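Long-range contacts in SPbeta prophage-derived aminoglycoside N(3')-acetyltransferase-like protein YokD (Bacillus subtilis, PDB 2NYG), which binds coenzyme A, is probably an N-acetyltransferase of the antibiotic N-acetyltransferase family, and may contribute to antibiotic resistance: residues P99-N104 with V125-H130; A176-S181 with L223-G228; C183-E188 with L217-E222. One frame throughout, in Å; residues are numbered along the deposited sequence.

Interaction 1: P99-N104 with V125-H130; sequences PAYNSN and VKRSNH
The hydroxyl of Tyr101 donates to the main-chain oxygen of Ser128, OH to O 3.2 Å, and arrives nearly along the C=O axis of the acceptor, at 168°. The phenol lies across the run 127-130. On one face of its ring the carbonyl oxygen of His130 sits about 3.0 Å above the plane, displaced toward the rim and nearest to CZ. On the other face lies the backbone nitrogen of Ser103 from the phenol's own loop, so the ring is sandwiched between main-chain groups of the two segments. With CG trans to the backbone nitrogen (chi1 168°), Tyr101 is aimed across at the other segment.

Arg127 comes to meet it from the opposite direction, extended from CG to NE. Its guanidinium stands perpendicular to the phenol ring, with NH2 at the ring edge. Tyr101 OH is in turn over a guanidinium face, 3.1 Å from NE, but the angle there is too poor for a hydrogen bond. Ser103 O lies at the guanidinium edge, where it takes a weak bond from Arg127 NH1 at 3.3 Å; the same oxygen also touches Arg127 CD. Stronger bonds from NH2 to the carbonyls of Thr106 and Ser70 fix the rotation of the guanidinium.

The loop 99-104 is shaped locally by an Asx turn, in which Asn102 OD1 accepts from Asn104 N (2.8 Å) on a lone pair in the carbonyl plane. Asn129 OD1 comes close to Ser103 OG, at an angle unsuited to a hydrogen bond.

Residues 126-127 form one of the two edge strands of the mixed sheet within this chain, pairing antiparallel with strand 135-139, whose Val136 is touched by the Arg127 side chain. The contact therefore lays the loop that follows helix 93-96 and precedes helix 114-119 over the end of this edge strand.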
loop_
_atom_site.group_PDB
_atom_site.type_symbol
_atom_site.label_atom_id
_atom_site.label_comp_id
_atom_site.label_asym_id
_atom_site.label_seq_id
_atom_site.Cartn_x
_atom_site.Cartn_y
_atom_site.Cartn_z
ATOM N N PRO A 99 11.868 13.167 -4.684
ATOM C CA PRO A 99 12.549 11.979 -4.160
ATOM C C PRO A 99 12.809 10.997 -5.284
ATOM O O PRO A 99 11.920 10.714 -6.085
ATOM C CB PRO A 99 11.554 11.425 -3.148
ATOM C CG PRO A 99 10.918 12.665 -2.609
ATOM C CD PRO A 99 10.682 13.492 -3.870
ATOM N N ALA A 100 14.035 10.497 -5.350
ATOM C CA ALA A 100 14.392 9.536 -6.365
ATOM C C ALA A 100 13.579 8.248 -6.204
ATOM O O ALA A 100 13.073 7.937 -5.123
ATOM C CB ALA A 100 15.861 9.232 -6.278
ATOM N N TYR A 101 13.463 7.505 -7.296
ATOM C CA TYR A 101 12.733 6.250 -7.311
ATOM C C TYR A 101 13.493 5.149 -6.588
ATOM O O TYR A 101 14.684 4.978 -6.791
ATOM C CB TYR A 101 12.493 5.802 -8.751
ATOM C CG TYR A 101 11.993 4.381 -8.863
ATOM C CD1 TYR A 101 10.678 4.070 -8.538
ATOM C CD2 TYR A 101 12.852 3.343 -9.249
ATOM C CE1 TYR A 101 10.212 2.766 -8.587
ATOM C CE2 TYR A 101 12.407 2.027 -9.303
ATOM C CZ TYR A 101 11.075 1.740 -8.966
ATOM O OH TYR A 101 10.599 0.450 -8.976
ATOM N N ASN A 102 12.795 4.387 -5.763
ATOM C CA ASN A 102 13.425 3.290 -5.049
ATOM C C ASN A 102 12.479 2.092 -5.108
ATOM O O ASN A 102 11.340 2.185 -4.668
ATOM C CB ASN A 102 13.691 3.711 -3.599
ATOM C CG ASN A 102 14.552 2.722 -2.854
ATOM O OD1 ASN A 102 14.149 1.588 -2.611
ATOM N ND2 ASN A 102 15.753 3.144 -2.491
ATOM N N SER A 103 12.938 0.978 -5.664
ATOM C CA SER A 103 12.109 -0.222 -5.771
ATOM C C SER A 103 11.483 -0.637 -4.443
ATOM O O SER A 103 10.454 -1.305 -4.416
ATOM C CB SER A 103 12.937 -1.405 -6.266
ATOM O OG SER A 103 13.713 -1.057 -7.386
ATOM N N ASN A 104 12.095 -0.248 -3.336
ATOM C CA ASN A 104 11.575 -0.665 -2.047
ATOM C C ASN A 104 10.478 0.179 -1.424
ATOM O O ASN A 104 9.825 -0.258 -0.472
ATOM C CB ASN A 104 12.747 -0.857 -1.087
ATOM C CG ASN A 104 13.742 -1.882 -1.607
ATOM O OD1 ASN A 104 14.867 -1.549 -1.967
ATOM N ND2 ASN A 104 13.315 -3.138 -1.670
ATOM N N VAL A 125 7.931 -11.021 -2.940
ATOM C CA VAL A 125 7.652 -10.355 -4.198
ATOM C C VAL A 125 8.824 -9.449 -4.584
ATOM O O VAL A 125 9.310 -8.666 -3.770
ATOM C CB VAL A 125 6.384 -9.499 -4.090
ATOM C CG1 VAL A 125 6.175 -8.709 -5.373
ATOM C CG2 VAL A 125 5.198 -10.381 -3.800
ATOM N N LYS A 126 9.270 -9.555 -5.829
ATOM C CA LYS A 126 10.370 -8.729 -6.305
ATOM C C LYS A 126 9.843 -7.637 -7.230
ATOM O O LYS A 126 8.747 -7.763 -7.782
ATOM C CB LYS A 126 11.376 -9.587 -7.052
ATOM C CG LYS A 126 12.131 -10.580 -6.179
ATOM C CD LYS A 126 13.393 -9.967 -5.581
ATOM C CE LYS A 126 14.345 -11.056 -5.129
ATOM N NZ LYS A 126 13.657 -11.980 -4.186
ATOM N N ARG A 127 10.633 -6.578 -7.402
ATOM C CA ARG A 127 10.263 -5.443 -8.241
ATOM C C ARG A 127 11.426 -5.034 -9.131
ATOM O O ARG A 127 12.567 -4.981 -8.676
ATOM C CB ARG A 127 9.868 -4.263 -7.358
ATOM C CG ARG A 127 9.238 -3.095 -8.078
ATOM C CD ARG A 127 8.794 -2.052 -7.087
ATOM N NE ARG A 127 8.075 -0.956 -7.721
ATOM C CZ ARG A 127 7.636 0.118 -7.074
ATOM N NH1 ARG A 127 7.841 0.240 -5.774
ATOM N NH2 ARG A 127 7.001 1.077 -7.728
ATOM N N SER A 128 11.131 -4.737 -10.397
ATOM C CA SER A 128 12.155 -4.318 -11.361
ATOM C C SER A 128 12.619 -2.873 -11.108
ATOM O O SER A 128 11.934 -2.080 -10.461
ATOM C CB SER A 128 11.624 -4.468 -12.786
ATOM O OG SER A 128 10.362 -3.841 -12.931
ATOM N N ASN A 129 13.782 -2.523 -11.639
ATOM C CA ASN A 129 14.327 -1.201 -11.388
ATOM C C ASN A 129 13.967 0.012 -12.265
ATOM O O ASN A 129 14.730 0.971 -12.332
ATOM C CB ASN A 129 15.845 -1.319 -11.282
ATOM C CG ASN A 129 16.449 -0.185 -10.502
ATOM O OD1 ASN A 129 15.985 0.137 -9.415
ATOM N ND2 ASN A 129 17.488 0.433 -11.050
ATOM N N HIS A 130 12.813 0.009 -12.916
ATOM C CA HIS A 130 12.452 1.161 -13.737
ATOM C C HIS A 130 11.663 2.149 -12.879
ATOM O O HIS A 130 10.833 1.749 -12.061
ATOM C CB HIS A 130 11.641 0.712 -14.947
ATOM C CG HIS A 130 11.643 1.706 -16.066
ATOM N ND1 HIS A 130 10.822 2.813 -16.079
ATOM C CD2 HIS A 130 12.420 1.796 -17.172
ATOM C CE1 HIS A 130 11.096 3.543 -17.145
ATOM N NE2 HIS A 130 12.061 2.950 -17.824
#

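Interaction 2: A176-S181 with L223-G228; sequences ADFDSS and LFQEVG. With COA (coenzyme A), chain G.
Phe178 reaches from its short 3-10 turn onto the first turns of helix 224-234, and its CB and its ring meet different residues of the helix. CB rests between Gln225 OE1 at 3.5 Å and Phe224 O at 3.7 Å. CG then turns beside its own backbone nitrogen (chi1 -72°), which lays the ring flat on Gly228. The CA of that glycine stands over the ring centre, 3.5 Å from the centroid and 11° off the normal: a CH-pi contact. Farther out, CE1 and CZ of Phe178 lie against Gly228 O, with CE1 at 3.4 Å. Because Gly228 has no side chain, the ring can lie directly on the helix backbone.

Gln225 supplies the polar half. Bent at chi2, it brings its amide back to the turn, where NE2 donates to Asp177 OD1 (3.1 Å, 151°). The acceptor lies in the amide plane, whereas the donor stands well above the carboxylate plane. Asp177 OD1 also takes Phe178 N on its anti lone pair, at 2.7 Å, and forms a salt bridge with Arg248, so three groups grip one oxygen. Gln225 OE1 accepts a weak bond from Asp179 N, 3.1 Å away.

On the pocket side, Ser180 OG gives coenzyme A O9P a weak bond of 3.4 Å, and Ala176 CB adjoins the same oxygen. The turn joins strand 170-174 to helix 183-187; helix 224-234 packs against it, and itself packs through Val227 on helix 252-268.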
loop_
_atom_site.group_PDB
_atom_site.type_symbol
_atom_site.label_atom_id
_atom_site.label_comp_id
_atom_site.label_asym_id
_atom_site.label_seq_id
_atom_site.Cartn_x
_atom_site.Cartn_y
_atom_site.Cartn_z
ATOM N N ALA A 176 -10.864 -6.004 -14.824
ATOM C CA ALA A 176 -10.386 -4.930 -15.701
ATOM C C ALA A 176 -10.675 -5.228 -17.158
ATOM O O ALA A 176 -10.955 -6.361 -17.526
ATOM C CB ALA A 176 -8.903 -4.724 -15.530
ATOM N N ASP A 177 -10.593 -4.200 -17.992
ATOM C CA ASP A 177 -10.829 -4.370 -19.420
ATOM C C ASP A 177 -9.500 -4.278 -20.164
ATOM O O ASP A 177 -8.440 -4.144 -19.554
ATOM C CB ASP A 177 -11.798 -3.305 -19.952
ATOM C CG ASP A 177 -12.704 -3.838 -21.064
ATOM O OD1 ASP A 177 -12.224 -4.608 -21.933
ATOM O OD2 ASP A 177 -13.900 -3.478 -21.069
ATOM N N PHE A 178 -9.572 -4.346 -21.486
ATOM C CA PHE A 178 -8.395 -4.286 -22.336
ATOM C C PHE A 178 -7.563 -3.015 -22.251
ATOM O O PHE A 178 -6.349 -3.044 -22.455
ATOM C CB PHE A 178 -8.811 -4.514 -23.774
ATOM C CG PHE A 178 -9.199 -5.927 -24.066
ATOM C CD1 PHE A 178 -10.496 -6.242 -24.464
ATOM C CD2 PHE A 178 -8.255 -6.949 -23.964
ATOM C CE1 PHE A 178 -10.848 -7.557 -24.763
ATOM C CE2 PHE A 178 -8.595 -8.262 -24.258
ATOM C CZ PHE A 178 -9.895 -8.570 -24.661
ATOM N N ASP A 179 -8.217 -1.904 -21.949
ATOM C CA ASP A 179 -7.543 -0.615 -21.852
ATOM C C ASP A 179 -6.432 -0.635 -20.817
ATOM O O ASP A 179 -5.670 0.318 -20.724
ATOM C CB ASP A 179 -8.547 0.480 -21.493
ATOM C CG ASP A 179 -9.096 0.320 -20.094
ATOM O OD1 ASP A 179 -9.585 -0.781 -19.765
ATOM O OD2 ASP A 179 -9.037 1.294 -19.317
ATOM N N SER A 180 -6.356 -1.726 -20.055
ATOM C CA SER A 180 -5.352 -1.912 -19.004
ATOM C C SER A 180 -4.318 -2.958 -19.339
ATOM O O SER A 180 -3.426 -3.184 -18.547
ATOM C CB SER A 180 -5.999 -2.358 -17.691
ATOM O OG SER A 180 -7.005 -1.467 -17.243
ATOM N N SER A 181 -4.446 -3.619 -20.487
ATOM C CA SER A 181 -3.503 -4.674 -20.875
ATOM C C SER A 181 -2.124 -4.190 -21.237
ATOM O O SER A 181 -1.777 -4.117 -22.405
ATOM C CB SER A 181 -4.024 -5.487 -22.054
ATOM O OG SER A 181 -4.798 -6.572 -21.605
ATOM N N LEU A 223 -6.012 3.247 -27.719
ATOM C CA LEU A 223 -6.523 2.272 -28.680
ATOM C C LEU A 223 -6.659 0.835 -28.138
ATOM O O LEU A 223 -7.445 0.042 -28.669
ATOM C CB LEU A 223 -5.606 2.240 -29.901
ATOM C CG LEU A 223 -5.432 3.534 -30.701
ATOM C CD1 LEU A 223 -4.349 3.332 -31.745
ATOM C CD2 LEU A 223 -6.755 3.925 -31.346
ATOM N N PHE A 224 -5.898 0.516 -27.090
ATOM C CA PHE A 224 -5.887 -0.819 -26.501
ATOM C C PHE A 224 -7.247 -1.450 -26.363
ATOM O O PHE A 224 -7.388 -2.645 -26.569
ATOM C CB PHE A 224 -5.190 -0.802 -25.140
ATOM C CG PHE A 224 -3.707 -0.554 -25.222
ATOM C CD1 PHE A 224 -3.112 -0.191 -26.428
ATOM C CD2 PHE A 224 -2.909 -0.629 -24.077
ATOM C CE1 PHE A 224 -1.766 0.095 -26.498
ATOM C CE2 PHE A 224 -1.542 -0.339 -24.138
ATOM C CZ PHE A 224 -0.974 0.023 -25.345
ATOM N N GLN A 225 -8.247 -0.645 -26.019
ATOM C CA GLN A 225 -9.594 -1.157 -25.871
ATOM C C GLN A 225 -10.112 -1.655 -27.215
ATOM O O GLN A 225 -10.835 -2.644 -27.275
ATOM C CB GLN A 225 -10.518 -0.076 -25.326
ATOM C CG GLN A 225 -11.913 -0.575 -25.026
ATOM C CD GLN A 225 -11.907 -1.757 -24.090
ATOM O OE1 GLN A 225 -11.059 -1.858 -23.210
ATOM N NE2 GLN A 225 -12.862 -2.655 -24.267
ATOM N N GLU A 226 -9.725 -0.977 -28.294
ATOM C CA GLU A 226 -10.143 -1.381 -29.629
ATOM C C GLU A 226 -9.351 -2.612 -30.052
ATOM O O GLU A 226 -9.891 -3.546 -30.630
ATOM C CB GLU A 226 -9.900 -0.262 -30.632
ATOM C CG GLU A 226 -10.891 -0.270 -31.778
ATOM C CD GLU A 226 -10.519 0.697 -32.893
ATOM O OE1 GLU A 226 -10.187 1.869 -32.585
ATOM O OE2 GLU A 226 -10.569 0.274 -34.073
ATOM N N VAL A 227 -8.062 -2.613 -29.753
ATOM C CA VAL A 227 -7.217 -3.744 -30.113
ATOM C C VAL A 227 -7.710 -5.045 -29.478
ATOM O O VAL A 227 -7.787 -6.074 -30.138
ATOM C CB VAL A 227 -5.776 -3.499 -29.675
ATOM C CG1 VAL A 227 -4.909 -4.676 -30.060
ATOM C CG2 VAL A 227 -5.278 -2.190 -30.288
ATOM N N GLY A 228 -8.051 -4.973 -28.193
ATOM C CA GLY A 228 -8.520 -6.137 -27.473
ATOM C C GLY A 228 -9.846 -6.638 -27.998
ATOM O O GLY A 228 -10.101 -7.832 -28.058
HETATM N N1A COA G . -13.852 -6.289 -1.302
HETATM C C2A COA G . -14.163 -5.532 -2.438
HETATM N N3A COA G . -13.759 -4.214 -2.494
HETATM C C4A COA G . -13.063 -3.646 -1.448
HETATM C C5A COA G . -12.723 -4.371 -0.290
HETATM C C6A COA G . -13.133 -5.713 -0.217
HETATM N N6A COA G . -12.849 -6.450 0.849
HETATM N N7A COA G . -12.039 -3.543 0.553
HETATM C C8A COA G . -11.943 -2.324 -0.054
HETATM N N9A COA G . -12.588 -2.397 -1.306
HETATM C C1B COA G . -12.779 -1.356 -2.344
HETATM C C2B COA G . -12.595 0.128 -1.916
HETATM O O2B COA G . -13.656 0.648 -1.086
HETATM C C3B COA G . -12.496 0.836 -3.255
HETATM O O3B COA G . -13.888 1.092 -3.617
HETATM P P3B COA G . -14.487 2.533 -4.102
HETATM O O7A COA G . -13.354 3.587 -4.175
HETATM O O8A COA G . -15.472 3.046 -3.079
HETATM O O9A COA G . -15.172 2.339 -5.431
HETATM C C4B COA G . -11.802 -0.195 -4.186
HETATM O O4B COA G . -12.005 -1.477 -3.551
HETATM C C5B COA G . -10.264 0.034 -4.377
HETATM O O5B COA G . -9.804 -1.023 -5.272
HETATM P P1A COA G . -8.874 -0.668 -6.508
HETATM O O1A COA G . -8.552 -1.890 -7.304
HETATM O O2A COA G . -7.594 0.028 -6.024
HETATM O O3A COA G . -9.739 0.367 -7.270
HETATM P P2A COA G . -11.001 0.050 -8.211
HETATM O O4A COA G . -12.181 0.757 -7.646
HETATM O O5A COA G . -11.308 -1.438 -8.345
HETATM O O6A COA G . -10.416 0.669 -9.599
HETATM C CBP COA G . -8.596 0.172 -11.293
HETATM C CCP COA G . -9.981 -0.176 -10.671
HETATM C CDP COA G . -8.251 1.665 -11.063
HETATM C CEP COA G . -7.567 -0.775 -10.635
HETATM C CAP COA G . -8.712 0.045 -12.850
HETATM O OAP COA G . -10.086 -0.289 -13.151
HETATM C C9P COA G . -7.796 -1.019 -13.502
HETATM O O9P COA G . -8.444 -2.011 -14.175
HETATM N N8P COA G . -6.439 -1.060 -13.442
HETATM C C7P COA G . -5.668 -2.222 -13.939
HETATM C C6P COA G . -4.518 -2.739 -13.063
#

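Interaction 3: C183-E188 with L217-E222; sequences CFHLAE and LEFREE
Hydrogen bonds converge on the carboxylate of Glu188. Its OE2 accepts from the backbone nitrogen of Arg220 at 2.7 Å (156°), on the syn lone pair. Water 1 also donates to OE2, at 2.7 Å, and accepts from Arg220 NE at the same distance. Within the helical segment, His185 ND1 donates to Glu188 OE1 at 3.0 Å; the oxygen is met nearly along its C-O axis and lies 20° out of the imidazole plane. The extension of Glu188 beyond CG carries the carboxylate away from the helix and across to the loop 217-222.

The ionic part is indirect. Arg220 NE stays 4.3 Å from Glu188 OE2, beyond a salt bridge, and the water in the guanidinium plane spans the gap. Arg220 NH2 makes its own salt bridge to Asp267.

In the aromatic contact, His185 meets Phe219 obliquely, with centroids 4.4 Å apart and planes at 51°. His185 ND1 lies over one face of the phenyl ring, offset toward the rim and nearest to CG. Leu217 O covers the centre of the opposite face. Glu188 OE1 approaches Phe219 CD2 to 3.3 Å, so one oxygen touches both partners of the ring pair. Phe224 adds an edge-to-face contact to the imidazole.

A van der Waals contact brings Leu217 CD1 to 3.4 Å from the backbone oxygen of Glu188.

Chemically, this is a His-carboxylate pair whose second oxygen is anchored by a backbone N-H and a water. The anchoring should restrict the rotation of the carboxylate, and the bond to ND1, together with Phe219, would orient the imidazole. This is consistent with the loop holding Glu188, and Glu188 in turn holding His185, in a chain of hydrogen bonds.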
loop_
_atom_site.group_PDB
_atom_site.type_symbol
_atom_site.label_atom_id
_atom_site.label_comp_id
_atom_site.label_asym_id
_atom_site.label_seq_id
_atom_site.Cartn_x
_atom_site.Cartn_y
_atom_site.Cartn_z
ATOM N N CYS A 183 0.548 -5.460 -21.714
ATOM C CA CYS A 183 1.311 -6.221 -22.696
ATOM C C CYS A 183 1.295 -5.608 -24.099
ATOM O O CYS A 183 2.285 -5.705 -24.831
ATOM C CB CYS A 183 0.822 -7.669 -22.758
ATOM S SG CYS A 183 -0.857 -7.852 -23.349
ATOM N N PHE A 184 0.185 -4.978 -24.478
ATOM C CA PHE A 184 0.087 -4.360 -25.796
ATOM C C PHE A 184 1.183 -3.334 -26.088
ATOM O O PHE A 184 1.646 -3.232 -27.226
ATOM C CB PHE A 184 -1.285 -3.718 -25.968
ATOM C CG PHE A 184 -2.388 -4.712 -26.147
ATOM C CD1 PHE A 184 -3.690 -4.401 -25.783
ATOM C CD2 PHE A 184 -2.121 -5.975 -26.672
ATOM C CE1 PHE A 184 -4.708 -5.335 -25.939
ATOM C CE2 PHE A 184 -3.129 -6.910 -26.829
ATOM C CZ PHE A 184 -4.423 -6.592 -26.462
ATOM N N HIS A 185 1.590 -2.579 -25.068
ATOM C CA HIS A 185 2.635 -1.590 -25.251
ATOM C C HIS A 185 3.812 -2.224 -25.976
ATOM O O HIS A 185 4.440 -1.579 -26.804
ATOM C CB HIS A 185 3.140 -1.039 -23.910
ATOM C CG HIS A 185 2.231 -0.039 -23.260
ATOM N ND1 HIS A 185 1.907 1.166 -23.843
ATOM C CD2 HIS A 185 1.630 -0.044 -22.046
ATOM C CE1 HIS A 185 1.146 1.861 -23.015
ATOM N NE2 HIS A 185 0.963 1.150 -21.918
ATOM N N LEU A 186 4.123 -3.478 -25.658
ATOM C CA LEU A 186 5.247 -4.150 -26.301
ATOM C C LEU A 186 5.148 -4.131 -27.834
ATOM O O LEU A 186 6.152 -3.911 -28.519
ATOM C CB LEU A 186 5.366 -5.592 -25.805
ATOM C CG LEU A 186 6.450 -6.485 -26.431
ATOM C CD1 LEU A 186 7.860 -5.942 -26.179
ATOM C CD2 LEU A 186 6.301 -7.878 -25.851
ATOM N N ALA A 187 3.951 -4.363 -28.372
ATOM C CA ALA A 187 3.758 -4.341 -29.818
ATOM C C ALA A 187 4.169 -2.976 -30.402
ATOM O O ALA A 187 4.700 -2.903 -31.515
ATOM C CB ALA A 187 2.315 -4.647 -30.148
ATOM N N GLU A 188 3.938 -1.901 -29.650
ATOM C CA GLU A 188 4.301 -0.565 -30.114
ATOM C C GLU A 188 5.790 -0.399 -30.395
ATOM O O GLU A 188 6.196 0.607 -30.965
ATOM C CB GLU A 188 3.825 0.508 -29.118
ATOM C CG GLU A 188 2.312 0.702 -29.132
ATOM C CD GLU A 188 1.801 1.665 -28.080
ATOM O OE1 GLU A 188 1.997 1.399 -26.873
ATOM O OE2 GLU A 188 1.186 2.684 -28.457
ATOM N N LEU A 217 8.873 5.904 -26.083
ATOM C CA LEU A 217 7.829 6.033 -27.088
ATOM C C LEU A 217 6.602 6.759 -26.507
ATOM O O LEU A 217 6.307 6.654 -25.310
ATOM C CB LEU A 217 7.408 4.652 -27.592
ATOM C CG LEU A 217 8.501 3.838 -28.272
ATOM C CD1 LEU A 217 7.920 2.547 -28.809
ATOM C CD2 LEU A 217 9.113 4.670 -29.396
ATOM N N GLU A 218 5.902 7.517 -27.340
ATOM C CA GLU A 218 4.710 8.206 -26.871
ATOM C C GLU A 218 3.582 7.238 -27.170
ATOM O O GLU A 218 2.996 7.252 -28.246
ATOM C CB GLU A 218 4.496 9.529 -27.612
ATOM C CG GLU A 218 3.246 10.233 -27.152
ATOM C CD GLU A 218 3.076 11.619 -27.734
ATOM O OE1 GLU A 218 4.009 12.440 -27.615
ATOM O OE2 GLU A 218 1.994 11.891 -28.295
ATOM N N PHE A 219 3.300 6.384 -26.204
ATOM C CA PHE A 219 2.286 5.356 -26.348
ATOM C C PHE A 219 0.915 5.813 -26.777
ATOM O O PHE A 219 0.536 6.950 -26.565
ATOM C CB PHE A 219 2.185 4.585 -25.042
ATOM C CG PHE A 219 3.497 4.024 -24.586
ATOM C CD1 PHE A 219 3.912 4.166 -23.270
ATOM C CD2 PHE A 219 4.322 3.360 -25.478
ATOM C CE1 PHE A 219 5.129 3.657 -22.855
ATOM C CE2 PHE A 219 5.532 2.851 -25.074
ATOM C CZ PHE A 219 5.938 2.999 -23.758
ATOM N N ARG A 220 0.179 4.895 -27.392
ATOM C CA ARG A 220 -1.178 5.145 -27.861
ATOM C C ARG A 220 -2.129 4.183 -27.153
ATOM O O ARG A 220 -2.982 3.551 -27.780
ATOM C CB ARG A 220 -1.268 4.931 -29.372
ATOM C CG ARG A 220 -0.494 5.947 -30.195
ATOM C CD ARG A 220 -0.693 5.708 -31.662
ATOM N NE ARG A 220 0.034 4.538 -32.130
ATOM C CZ ARG A 220 -0.189 3.939 -33.294
ATOM N NH1 ARG A 220 -1.132 4.399 -34.104
ATOM N NH2 ARG A 220 0.550 2.896 -33.661
ATOM N N GLU A 221 -1.982 4.087 -25.836
ATOM C CA GLU A 221 -2.819 3.197 -25.055
ATOM C C GLU A 221 -4.325 3.437 -25.243
ATOM O O GLU A 221 -5.136 2.565 -24.926
ATOM C CB GLU A 221 -2.441 3.286 -23.571
ATOM C CG GLU A 221 -2.894 4.543 -22.846
ATOM C CD GLU A 221 -1.790 5.585 -22.666
ATOM O OE1 GLU A 221 -0.603 5.251 -22.882
ATOM O OE2 GLU A 221 -2.117 6.737 -22.291
ATOM N N GLU A 222 -4.692 4.601 -25.777
ATOM C CA GLU A 222 -6.096 4.940 -25.989
ATOM C C GLU A 222 -6.796 3.967 -26.921
ATOM O O GLU A 222 -8.017 3.872 -26.915
ATOM C CB GLU A 222 -6.242 6.356 -26.556
ATOM C CG GLU A 222 -5.778 6.515 -27.983
ATOM C CD GLU A 222 -4.375 7.055 -28.082
ATOM O OE1 GLU A 222 -3.647 7.004 -27.066
ATOM O OE2 GLU A 222 -3.994 7.526 -29.179
HETATM O O HOH W 1 2.112 3.500 -30.851
#

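From the N terminus, interaction 1 comes first, closing a loop of 20 residues that includes helix 114-119 and joining the segment 99-104 to an edge strand of the mixed sheet. Interaction 2 opens only after it has closed, just beyond strand 170-174, and ends on helix 224-234. Interaction 3 is nested inside that loop, joining helix 183-187 to the stretch that leaves strand 208-217; nearly all of the small antiparallel sheet lies between its segments. Interactions 2 and 3 touch where Phe224 packs against His185, Glu188 and Phe184, making one continuous region. Interactions 1 and 2 lie on opposite sides of the chain's centre, their own centres 26 Å apart.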